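Local coordinates for protein xylan esterase 1 (Thermoanaerobacterium sp. 'JW/SL YS485', PDB 3FCY) that probably hydrolyses acetyl esters, as an acetyl xylan esterase of the alpha/beta-hydrolase fold in carbohydrate esterase family 7, and binds calcium, at residues R91-H96 / Q148-V152; M297-C301 / Y325-P329; I286-M292 / I313-D318; F79-L85 / A97-K103. All coordinates share one frame; numbering follows the deposited sequence.

Contact 1 of 4, residues R91-H96 / Q148-V152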
# COMPACT_ATOMS: atom_id res chain seq x y z
N ARG A 91 -0.65 42.74 9.18
CA ARG A 91 -2.07 42.52 8.93
C ARG A 91 -2.87 42.30 10.21
O ARG A 91 -3.98 41.77 10.17
CB ARG A 91 -2.27 41.35 7.96
CG ARG A 91 -1.46 41.46 6.66
CD ARG A 91 -1.62 42.84 6.02
NE ARG A 91 -0.63 43.10 4.97
CZ ARG A 91 -0.66 42.59 3.74
NH1 ARG A 91 -1.64 41.77 3.38
NH2 ARG A 91 0.29 42.90 2.87
N GLY A 92 -2.30 42.72 11.34
CA GLY A 92 -2.98 42.60 12.62
C GLY A 92 -3.09 41.22 13.25
O GLY A 92 -3.82 41.04 14.22
N ALA A 93 -2.37 40.24 12.71
CA ALA A 93 -2.43 38.88 13.25
C ALA A 93 -1.72 38.75 14.60
O ALA A 93 -0.59 39.19 14.76
CB ALA A 93 -1.83 37.90 12.25
N ARG A 94 -2.40 38.14 15.56
CA ARG A 94 -1.83 37.93 16.88
C ARG A 94 -1.02 36.63 16.82
O ARG A 94 -1.58 35.55 16.64
CB ARG A 94 -2.95 37.81 17.92
CG ARG A 94 -2.53 38.05 19.35
CD ARG A 94 -2.01 39.48 19.56
NE ARG A 94 -1.74 39.73 20.97
CZ ARG A 94 -0.89 40.66 21.42
NH1 ARG A 94 -0.23 41.43 20.56
NH2 ARG A 94 -0.71 40.81 22.72
N ILE A 95 0.30 36.74 16.94
CA ILE A 95 1.19 35.57 16.87
C ILE A 95 1.55 35.04 18.25
O ILE A 95 1.71 35.80 19.21
CB ILE A 95 2.50 35.93 16.13
CG1 ILE A 95 2.19 36.68 14.83
CG2 ILE A 95 3.29 34.66 15.82
CD1 ILE A 95 1.33 35.90 13.84
N HIS A 96 1.68 33.72 18.36
CA HIS A 96 2.02 33.09 19.63
C HIS A 96 3.32 32.30 19.57
O HIS A 96 3.68 31.73 18.54
CB HIS A 96 0.88 32.17 20.09
CG HIS A 96 1.24 31.29 21.24
ND1 HIS A 96 1.85 30.07 21.08
CD2 HIS A 96 1.09 31.46 22.58
CE1 HIS A 96 2.06 29.52 22.27
NE2 HIS A 96 1.60 30.35 23.19
N GLN A 148 -1.37 28.26 18.26
CA GLN A 148 -2.26 29.36 18.63
C GLN A 148 -2.01 30.68 17.91
O GLN A 148 -2.39 31.74 18.40
CB GLN A 148 -2.19 29.59 20.14
CG GLN A 148 -2.77 28.45 20.96
CD GLN A 148 -4.24 28.21 20.63
OE1 GLN A 148 -5.06 29.12 20.75
NE2 GLN A 148 -4.57 26.99 20.21
N SER A 149 -1.37 30.62 16.75
CA SER A 149 -1.12 31.85 15.99
C SER A 149 -2.23 32.07 14.99
O SER A 149 -2.70 31.14 14.33
CB SER A 149 0.24 31.79 15.28
OG SER A 149 1.29 31.91 16.23
N GLN A 150 -2.64 33.33 14.86
CA GLN A 150 -3.72 33.70 13.97
C GLN A 150 -3.37 34.00 12.51
O GLN A 150 -2.33 34.59 12.21
CB GLN A 150 -4.45 34.90 14.59
CG GLN A 150 -5.37 35.69 13.69
CD GLN A 150 -5.95 36.90 14.41
OE1 GLN A 150 -5.28 37.51 15.24
NE2 GLN A 150 -7.20 37.25 14.09
N ASP A 151 -4.25 33.56 11.62
CA ASP A 151 -4.15 33.80 10.18
C ASP A 151 -5.42 34.59 9.91
O ASP A 151 -6.52 34.03 9.89
CB ASP A 151 -4.17 32.48 9.38
CG ASP A 151 -4.30 32.70 7.87
OD1 ASP A 151 -4.11 33.85 7.41
OD2 ASP A 151 -4.56 31.72 7.14
N VAL A 152 -5.27 35.90 9.72
CA VAL A 152 -6.42 36.77 9.48
C VAL A 152 -7.06 36.54 8.12
O VAL A 152 -8.14 37.06 7.83
CB VAL A 152 -6.02 38.27 9.61
CG1 VAL A 152 -5.57 38.57 11.03
CG2 VAL A 152 -4.92 38.61 8.61

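Contact 2 of 4, residues M297-C301 / Y325-P329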
# COMPACT_ATOMS: atom_id res chain seq x y z
N MET A 297 17.56 9.89 1.11
CA MET A 297 16.39 9.07 0.80
C MET A 297 15.12 9.91 0.97
O MET A 297 14.01 9.40 0.85
CB MET A 297 16.33 7.86 1.73
CG MET A 297 17.49 6.88 1.59
SD MET A 297 17.68 6.27 -0.10
CE MET A 297 16.39 5.01 -0.14
N ASP A 298 15.30 11.20 1.26
CA ASP A 298 14.17 12.10 1.48
C ASP A 298 13.45 12.49 0.19
O ASP A 298 13.99 13.23 -0.63
CB ASP A 298 14.66 13.38 2.17
CG ASP A 298 13.51 14.24 2.69
OD1 ASP A 298 12.42 14.22 2.08
OD2 ASP A 298 13.71 14.95 3.70
N GLN A 299 12.23 11.99 0.03
CA GLN A 299 11.43 12.32 -1.15
C GLN A 299 10.43 13.44 -0.86
O GLN A 299 9.80 13.97 -1.77
CB GLN A 299 10.71 11.07 -1.68
CG GLN A 299 11.64 10.13 -2.44
CD GLN A 299 10.97 8.83 -2.85
OE1 GLN A 299 9.89 8.84 -3.44
NE2 GLN A 299 11.62 7.72 -2.55
N VAL A 300 10.29 13.78 0.41
CA VAL A 300 9.39 14.86 0.83
C VAL A 300 10.08 16.18 0.47
O VAL A 300 9.48 17.07 -0.13
CB VAL A 300 9.13 14.79 2.35
CG1 VAL A 300 8.21 15.92 2.78
CG2 VAL A 300 8.52 13.45 2.70
N CYS A 301 11.35 16.30 0.87
CA CYS A 301 12.15 17.47 0.56
C CYS A 301 13.36 16.94 -0.21
O CYS A 301 14.41 16.66 0.37
CB CYS A 301 12.61 18.19 1.83
SG CYS A 301 11.30 19.09 2.72
N TYR A 325 18.91 8.11 5.33
CA TYR A 325 17.79 8.75 6.00
C TYR A 325 16.89 9.51 5.04
O TYR A 325 17.34 9.99 4.00
CB TYR A 325 18.28 9.71 7.09
CG TYR A 325 18.75 9.01 8.35
CD1 TYR A 325 19.99 8.38 8.40
CD2 TYR A 325 17.95 8.98 9.49
CE1 TYR A 325 20.42 7.72 9.56
CE2 TYR A 325 18.36 8.33 10.65
CZ TYR A 325 19.60 7.71 10.68
OH TYR A 325 20.01 7.08 11.83
N GLY A 326 15.61 9.59 5.41
CA GLY A 326 14.63 10.31 4.61
C GLY A 326 14.24 11.58 5.34
O GLY A 326 15.08 12.23 5.96
N HIS A 327 12.95 11.93 5.28
CA HIS A 327 12.44 13.13 5.93
C HIS A 327 12.22 12.78 7.40
O HIS A 327 11.09 12.53 7.83
CB HIS A 327 11.11 13.53 5.29
CG HIS A 327 10.76 14.97 5.48
ND1 HIS A 327 11.46 15.98 4.86
CD2 HIS A 327 9.78 15.57 6.19
CE1 HIS A 327 10.93 17.14 5.19
NE2 HIS A 327 9.90 16.92 5.99
N GLU A 328 13.30 12.79 8.18
CA GLU A 328 13.21 12.38 9.57
C GLU A 328 14.45 12.83 10.34
O GLU A 328 15.46 13.17 9.75
CB GLU A 328 13.16 10.86 9.61
CG GLU A 328 14.45 10.26 9.04
CD GLU A 328 14.44 8.75 8.91
OE1 GLU A 328 14.12 8.06 9.90
OE2 GLU A 328 14.76 8.26 7.81
N PRO A 329 14.37 12.81 11.68
CA PRO A 329 15.52 13.21 12.50
C PRO A 329 16.67 12.25 12.20
O PRO A 329 16.47 11.05 12.10
CB PRO A 329 14.99 13.05 13.93
CG PRO A 329 13.53 13.32 13.78
CD PRO A 329 13.19 12.57 12.52

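Contact 3 of 4, residues I286-M292 / I313-D318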
# COMPACT_ATOMS: atom_id res chain seq x y z
N ILE A 286 21.62 35.67 4.37
CA ILE A 286 22.05 35.16 5.66
C ILE A 286 23.50 35.56 5.99
O ILE A 286 24.38 35.48 5.14
CB ILE A 286 21.91 33.62 5.70
CG1 ILE A 286 20.44 33.25 5.45
CG2 ILE A 286 22.41 33.07 7.04
CD1 ILE A 286 20.16 31.77 5.42
N LYS A 287 23.71 35.99 7.23
CA LYS A 287 25.04 36.41 7.68
C LYS A 287 25.57 35.46 8.75
O LYS A 287 26.78 35.27 8.88
CB LYS A 287 24.99 37.83 8.25
CG LYS A 287 24.24 38.83 7.39
CD LYS A 287 24.92 39.06 6.05
CE LYS A 287 26.22 39.84 6.21
NZ LYS A 287 26.86 40.13 4.89
N GLY A 288 24.67 34.86 9.51
CA GLY A 288 25.08 33.96 10.57
C GLY A 288 25.68 32.67 10.03
O GLY A 288 25.60 32.41 8.83
N ASP A 289 26.28 31.88 10.91
CA ASP A 289 26.87 30.60 10.50
C ASP A 289 25.73 29.61 10.33
O ASP A 289 24.76 29.62 11.09
CB ASP A 289 27.84 30.09 11.56
CG ASP A 289 28.95 31.08 11.87
OD1 ASP A 289 29.39 31.80 10.95
OD2 ASP A 289 29.39 31.13 13.04
N VAL A 290 25.85 28.74 9.33
CA VAL A 290 24.80 27.76 9.05
C VAL A 290 25.26 26.31 9.12
O VAL A 290 26.35 25.96 8.68
CB VAL A 290 24.21 28.01 7.64
CG1 VAL A 290 23.05 27.03 7.39
CG2 VAL A 290 23.73 29.45 7.52
N LEU A 291 24.42 25.47 9.71
CA LEU A 291 24.67 24.03 9.80
C LEU A 291 23.39 23.38 9.31
O LEU A 291 22.31 23.61 9.88
CB LEU A 291 24.96 23.59 11.23
CG LEU A 291 25.07 22.06 11.40
CD1 LEU A 291 26.26 21.54 10.60
CD2 LEU A 291 25.23 21.70 12.88
N MET A 292 23.49 22.58 8.26
CA MET A 292 22.32 21.91 7.72
C MET A 292 22.53 20.40 7.64
O MET A 292 23.66 19.92 7.80
CB MET A 292 22.02 22.45 6.31
CG MET A 292 21.59 23.91 6.27
SD MET A 292 21.33 24.52 4.57
CE MET A 292 20.14 23.35 3.98
N ILE A 313 23.91 30.03 0.04
CA ILE A 313 24.37 30.65 1.27
C ILE A 313 25.83 31.09 1.09
O ILE A 313 26.66 30.32 0.61
CB ILE A 313 24.26 29.67 2.46
CG1 ILE A 313 22.78 29.37 2.74
CG2 ILE A 313 24.94 30.24 3.69
CD1 ILE A 313 22.55 28.35 3.84
N GLN A 314 26.12 32.32 1.49
CA GLN A 314 27.47 32.88 1.35
C GLN A 314 28.24 32.97 2.67
O GLN A 314 29.44 33.18 2.66
CB GLN A 314 27.40 34.27 0.72
CG GLN A 314 26.72 34.30 -0.64
CD GLN A 314 26.73 35.69 -1.27
OE1 GLN A 314 26.28 36.66 -0.66
NE2 GLN A 314 27.25 35.79 -2.49
N SER A 315 27.54 32.83 3.79
CA SER A 315 28.21 32.90 5.09
C SER A 315 28.87 31.56 5.41
O SER A 315 28.82 30.63 4.60
CB SER A 315 27.21 33.27 6.19
OG SER A 315 26.14 32.33 6.25
N LYS A 316 29.49 31.46 6.58
CA LYS A 316 30.15 30.22 6.98
C LYS A 316 29.07 29.14 7.06
O LYS A 316 28.04 29.33 7.70
CB LYS A 316 30.84 30.42 8.33
CG LYS A 316 31.72 29.26 8.79
CD LYS A 316 30.94 28.25 9.62
CE LYS A 316 31.87 27.22 10.24
NZ LYS A 316 31.16 26.35 11.23
N LYS A 317 29.31 28.01 6.40
CA LYS A 317 28.32 26.94 6.37
C LYS A 317 28.90 25.53 6.26
O LYS A 317 30.05 25.34 5.85
CB LYS A 317 27.38 27.16 5.19
CG LYS A 317 28.09 27.00 3.85
CD LYS A 317 27.23 27.42 2.67
CE LYS A 317 27.96 27.16 1.36
NZ LYS A 317 27.17 27.59 0.17
N ASP A 318 28.08 24.55 6.62
CA ASP A 318 28.43 23.14 6.56
C ASP A 318 27.14 22.34 6.45
O ASP A 318 26.10 22.75 6.97
CB ASP A 318 29.21 22.73 7.82
CG ASP A 318 30.62 23.31 7.86
OD1 ASP A 318 31.45 22.92 7.02
OD2 ASP A 318 30.89 24.17 8.74
O HOH W 1 24.42 33.93 2.82
O HOH W 2 28.72 33.47 9.13
O HOH W 3 30.76 28.18 13.24
O HOH W 4 28.86 25.78 10.01

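Contact 4 of 4, residues F79-L85 / A97-K103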
# COMPACT_ATOMS: atom_id res chain seq x y z
N PHE A 79 13.43 26.19 37.96
CA PHE A 79 14.66 26.77 37.43
C PHE A 79 14.51 27.70 36.23
O PHE A 79 15.51 28.14 35.65
CB PHE A 79 15.63 25.64 37.08
CG PHE A 79 15.07 24.64 36.12
CD1 PHE A 79 15.21 24.82 34.75
CD2 PHE A 79 14.38 23.53 36.58
CE1 PHE A 79 14.67 23.90 33.85
CE2 PHE A 79 13.83 22.61 35.70
CZ PHE A 79 13.97 22.79 34.33
N ALA A 80 13.27 28.01 35.86
CA ALA A 80 13.03 28.90 34.73
C ALA A 80 11.60 29.42 34.74
O ALA A 80 10.74 28.89 35.44
CB ALA A 80 13.32 28.18 33.42
N GLU A 81 11.37 30.47 33.97
CA GLU A 81 10.05 31.07 33.84
C GLU A 81 9.49 30.69 32.48
O GLU A 81 10.11 30.93 31.45
CB GLU A 81 10.13 32.59 33.96
CG GLU A 81 10.44 33.11 35.36
CD GLU A 81 9.46 32.58 36.39
OE1 GLU A 81 8.23 32.65 36.14
OE2 GLU A 81 9.90 32.10 37.45
N CYS A 82 8.31 30.08 32.48
CA CYS A 82 7.66 29.66 31.24
C CYS A 82 6.49 30.58 30.93
O CYS A 82 5.52 30.65 31.69
CB CYS A 82 7.17 28.22 31.36
SG CYS A 82 8.50 27.02 31.56
N TYR A 83 6.60 31.30 29.82
CA TYR A 83 5.57 32.24 29.41
C TYR A 83 5.02 31.99 28.01
O TYR A 83 5.74 31.53 27.11
CB TYR A 83 6.12 33.67 29.40
CG TYR A 83 6.66 34.18 30.72
CD1 TYR A 83 5.80 34.44 31.79
CD2 TYR A 83 8.02 34.44 30.88
CE1 TYR A 83 6.29 34.95 32.99
CE2 TYR A 83 8.51 34.95 32.07
CZ TYR A 83 7.64 35.21 33.12
OH TYR A 83 8.13 35.71 34.31
N ASP A 84 3.75 32.32 27.83
CA ASP A 84 3.11 32.24 26.54
C ASP A 84 3.26 33.68 26.06
O ASP A 84 2.75 34.61 26.69
CB ASP A 84 1.63 31.86 26.68
CG ASP A 84 1.44 30.37 26.86
OD1 ASP A 84 0.73 29.97 27.81
OD2 ASP A 84 1.99 29.60 26.05
N LEU A 85 4.00 33.86 24.97
CA LEU A 85 4.24 35.19 24.44
C LEU A 85 3.38 35.46 23.21
O LEU A 85 3.25 34.62 22.33
CB LEU A 85 5.73 35.33 24.08
CG LEU A 85 6.24 36.66 23.53
CD1 LEU A 85 7.77 36.71 23.66
CD2 LEU A 85 5.82 36.84 22.08
N ALA A 97 4.03 32.29 20.70
CA ALA A 97 5.28 31.56 20.82
C ALA A 97 5.51 31.21 22.28
O ALA A 97 5.18 32.00 23.17
CB ALA A 97 6.45 32.41 20.30
N LYS A 98 6.06 30.02 22.52
CA LYS A 98 6.39 29.61 23.87
C LYS A 98 7.64 30.42 24.18
O LYS A 98 8.44 30.69 23.28
CB LYS A 98 6.70 28.11 23.93
CG LYS A 98 5.47 27.21 23.95
CD LYS A 98 5.89 25.74 24.05
CE LYS A 98 4.70 24.84 24.37
NZ LYS A 98 3.61 24.96 23.36
N TYR A 99 7.82 30.79 25.44
CA TYR A 99 8.98 31.58 25.85
C TYR A 99 9.46 31.09 27.22
O TYR A 99 8.75 31.23 28.22
CB TYR A 99 8.60 33.07 25.89
CG TYR A 99 9.59 34.01 26.55
CD1 TYR A 99 10.97 33.88 26.37
CD2 TYR A 99 9.13 35.09 27.32
CE1 TYR A 99 11.87 34.79 26.94
CE2 TYR A 99 10.01 36.01 27.88
CZ TYR A 99 11.38 35.86 27.69
OH TYR A 99 12.24 36.78 28.24
N ILE A 100 10.66 30.51 27.24
CA ILE A 100 11.24 29.99 28.47
C ILE A 100 12.50 30.78 28.79
O ILE A 100 13.43 30.85 27.99
CB ILE A 100 11.60 28.50 28.33
CG1 ILE A 100 10.40 27.72 27.77
CG2 ILE A 100 11.99 27.94 29.69
CD1 ILE A 100 10.71 26.27 27.43
N LYS A 101 12.52 31.35 29.99
CA LYS A 101 13.63 32.17 30.44
C LYS A 101 14.28 31.53 31.67
O LYS A 101 13.62 31.31 32.68
CB LYS A 101 13.12 33.57 30.79
CG LYS A 101 14.16 34.55 31.26
CD LYS A 101 13.50 35.85 31.69
CE LYS A 101 14.53 36.83 32.25
NZ LYS A 101 13.87 38.08 32.72
N PRO A 102 15.59 31.23 31.58
CA PRO A 102 16.28 30.62 32.72
C PRO A 102 16.40 31.61 33.88
O PRO A 102 16.54 32.82 33.67
CB PRO A 102 17.64 30.25 32.13
CG PRO A 102 17.87 31.34 31.12
CD PRO A 102 16.52 31.48 30.46
N LYS A 103 16.33 31.10 35.10
CA LYS A 103 16.46 31.95 36.28
C LYS A 103 17.93 32.15 36.60
O LYS A 103 18.44 31.64 37.60
CB LYS A 103 15.75 31.33 37.48
CG LYS A 103 14.23 31.46 37.49
CD LYS A 103 13.68 30.93 38.80
CE LYS A 103 12.18 31.08 38.91
NZ LYS A 103 11.69 30.56 40.22
O HOH W 5 1.95 26.93 24.69

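Contact 1 of 4, residues R91-H96 / Q148-V152
Gln150 and Arg94 clasp each other where the loop 148-152 runs antiparallel beside the start of strand 94-102, one of the antiparallel strands of the mixed sheet of this alpha/beta hydrolase. The Gln150 side chain leaves with CG anti to the backbone N (chi1 165°) and stays extended, which carries the amide back to the strand: OE1 accepts from Arg94 N at 3.0 Å, the donor tilted from the carbonyl plane. Gln150 N in turn donates to Arg94 O at 3.0 Å, so one residue of the loop occupies both backbone polar groups of Arg94. The guanidinium of Arg94 turns away to Thr88 and the carbonyl of Lys67.

His96 lies across Gln148, whose CB sits over one face of the imidazole, 4.0 Å from His96 CG; ring and amide planes are 77° apart. The ring nitrogens bond to Asp141 (ND1) and Asp84 (NE2). Val152 points its two methyls at residues 91-93: CG1 packs on Ala93 CB at 4.0 Å and CG2 on Arg91 CB at 3.9 Å. Ser149 OG is gripped twice, bonding to Asp141 O and accepting a nearly straight bond from His96 N at 2.8 Å, 172° at the hydrogen.

Contact 2 of 4, residues M297-C301 / Y325-P329
Asp298 OD1 is gripped by two amides of its own loop: Cys301 N donates to it at 2.6 Å from above the carboxylate plane, closing an Asx motif, and Val300 N adds a weak bond. The carboxylate so held belongs to the predicted charge-relay pair of a Ser-His-Asp triad, carried on two loops of the alpha/beta-hydrolase fold. Its other oxygen, OD2, accepts from His327 ND1 at 2.7 Å. OD2 uses its syn lone pair and sits near the imidazole plane, the carboxylate itself being turned 77° from the ring. A chi1 of -168° swings the Asp298 carboxylate toward the histidine loop. Both oxygens are therefore engaged, which limits rotation of the carboxylate.

Val300 covers one face of the imidazole, its CG1 3.6 Å from the centroid of the His327 ring and almost on the ring normal, a CH-pi contact; Tyr231 meets the ring edge-to-face. At the far end of the ring, His327 NE2 is hydrogen-bonded to the predicted nucleophile Ser208.

Two further bonds brace the histidine loop. Met297 N donates to Tyr325 O at 2.9 Å, tying the two loops just ahead of the predicted charge-relay pair. Glu328, whose OE1 forms a salt bridge with Arg258 of a neighbouring subunit, bends back so that the anti lone pair of OE2 takes Gly326 N at 2.9 Å.

Contact 3 of 4, residues I286-M292 / I313-D318
Val290 and Ile313 meet tip to tip, methyl CG1 of the valine lying 3.8 Å from CD1 of the isoleucine. Met292 crosses the same isoleucine methyl, its SD 4.1 Å from Ile313 CD1, and Ile286 extends the apolar patch toward helix 209-220, where Leu215 touches both isoleucines. Beside this patch Ser315 points its hydroxyl at the chain leading into the strand: OG donates to Gly288 O at 2.6 Å, a short bond nearly in line with the carbonyl. A chi1 of 58° turns OG toward that carbonyl.

Behind these side chains runs the parallel pairing of strands 289-295 and 317-322, the two strands of a beta-alpha-beta unit connected through helix 303-310. Val290 N donates to Lys316 O at 2.8 Å and Met292 N to Asp318 O at 2.9 Å, while Asp318 N returns a weak bond to Val290 O.

Lys316 follows the outer side, its CB 3.3 Å from Asp289 OD1. Its ammonium forms a weak salt bridge with Asp318 OD2, and one water links that ammonium to Val290 O and the Asp318 carboxylate. A second water receives Lys316 NZ and gives a weak bond to Asp289 OD2. That oxygen also has salt bridges to Lys226 and Arg225, at the start of the adjacent strand 226-230, and Phe340 of helix 333-342 touches Asp289, Leu291 and Lys316.

Contact 4 of 4, residues F79-L85 / A97-K103
Tyr99 lies alongside Tyr83, the two side chains pointing the same way from a hydrogen-bonded pair of the antiparallel hairpin 80-88/94-102. From Tyr99 CB, which packs on Leu85 CB at 4.1 Å and lies 3.5 Å from Tyr83 O, a chi1 of 168° sends the ring out beside its own carbonyl carbon. One side of the ring then leans on the neighbour: Tyr99 CD2 is 3.8 Å from Tyr83 CD2, and CE2 is 3.9 Å from the same carbon. The rings meet obliquely, planes 36° apart. At the tip, OH leaves the hairpin and bonds to Glu196, while Leu70 of strand 69-72 and Met194 also touch the side chain.

Below the rings the backbones are tightly paired; Tyr83 N donates to Tyr99 O at 2.7 Å and Glu81 N to Lys101 O at 2.7 Å. The opposite face carries Ala80, Cys82 and Ile100, with Ile100 CG2 4.0 Å from Ala80 CB and 4.1 Å from Cys82 SG. On that face too, a water bridges Asp84 OD2 and Lys98 NZ, groups that also bind His96 and Gly122 respectively. The hairpin thus combines regular backbone pairing with largely apolar side-chain contacts, while the charges of Asp84 and Lys98 meet through water.

How the contacts relate
Contacts 1 and 4 share strand 94-102 and touch directly: His96 NE2 of contact 1 lies 3.0 Å from Asp84 OD2 of contact 4, a probable hydrogen bond, although their centres are 20 Å apart. Contact 3 belongs to the same mixed sheet but pairs its last two strands, with its centre about 28 Å from that of contact 4. Contact 2 uses the loops that follow those two strands, so contacts 2 and 3 alternate along the chain; their nearest atoms are about 9 Å apart. The predicted triad lies at contact 2, whereas the side chain of Asp289 in contact 3 is about 8 Å from the bound calcium ion.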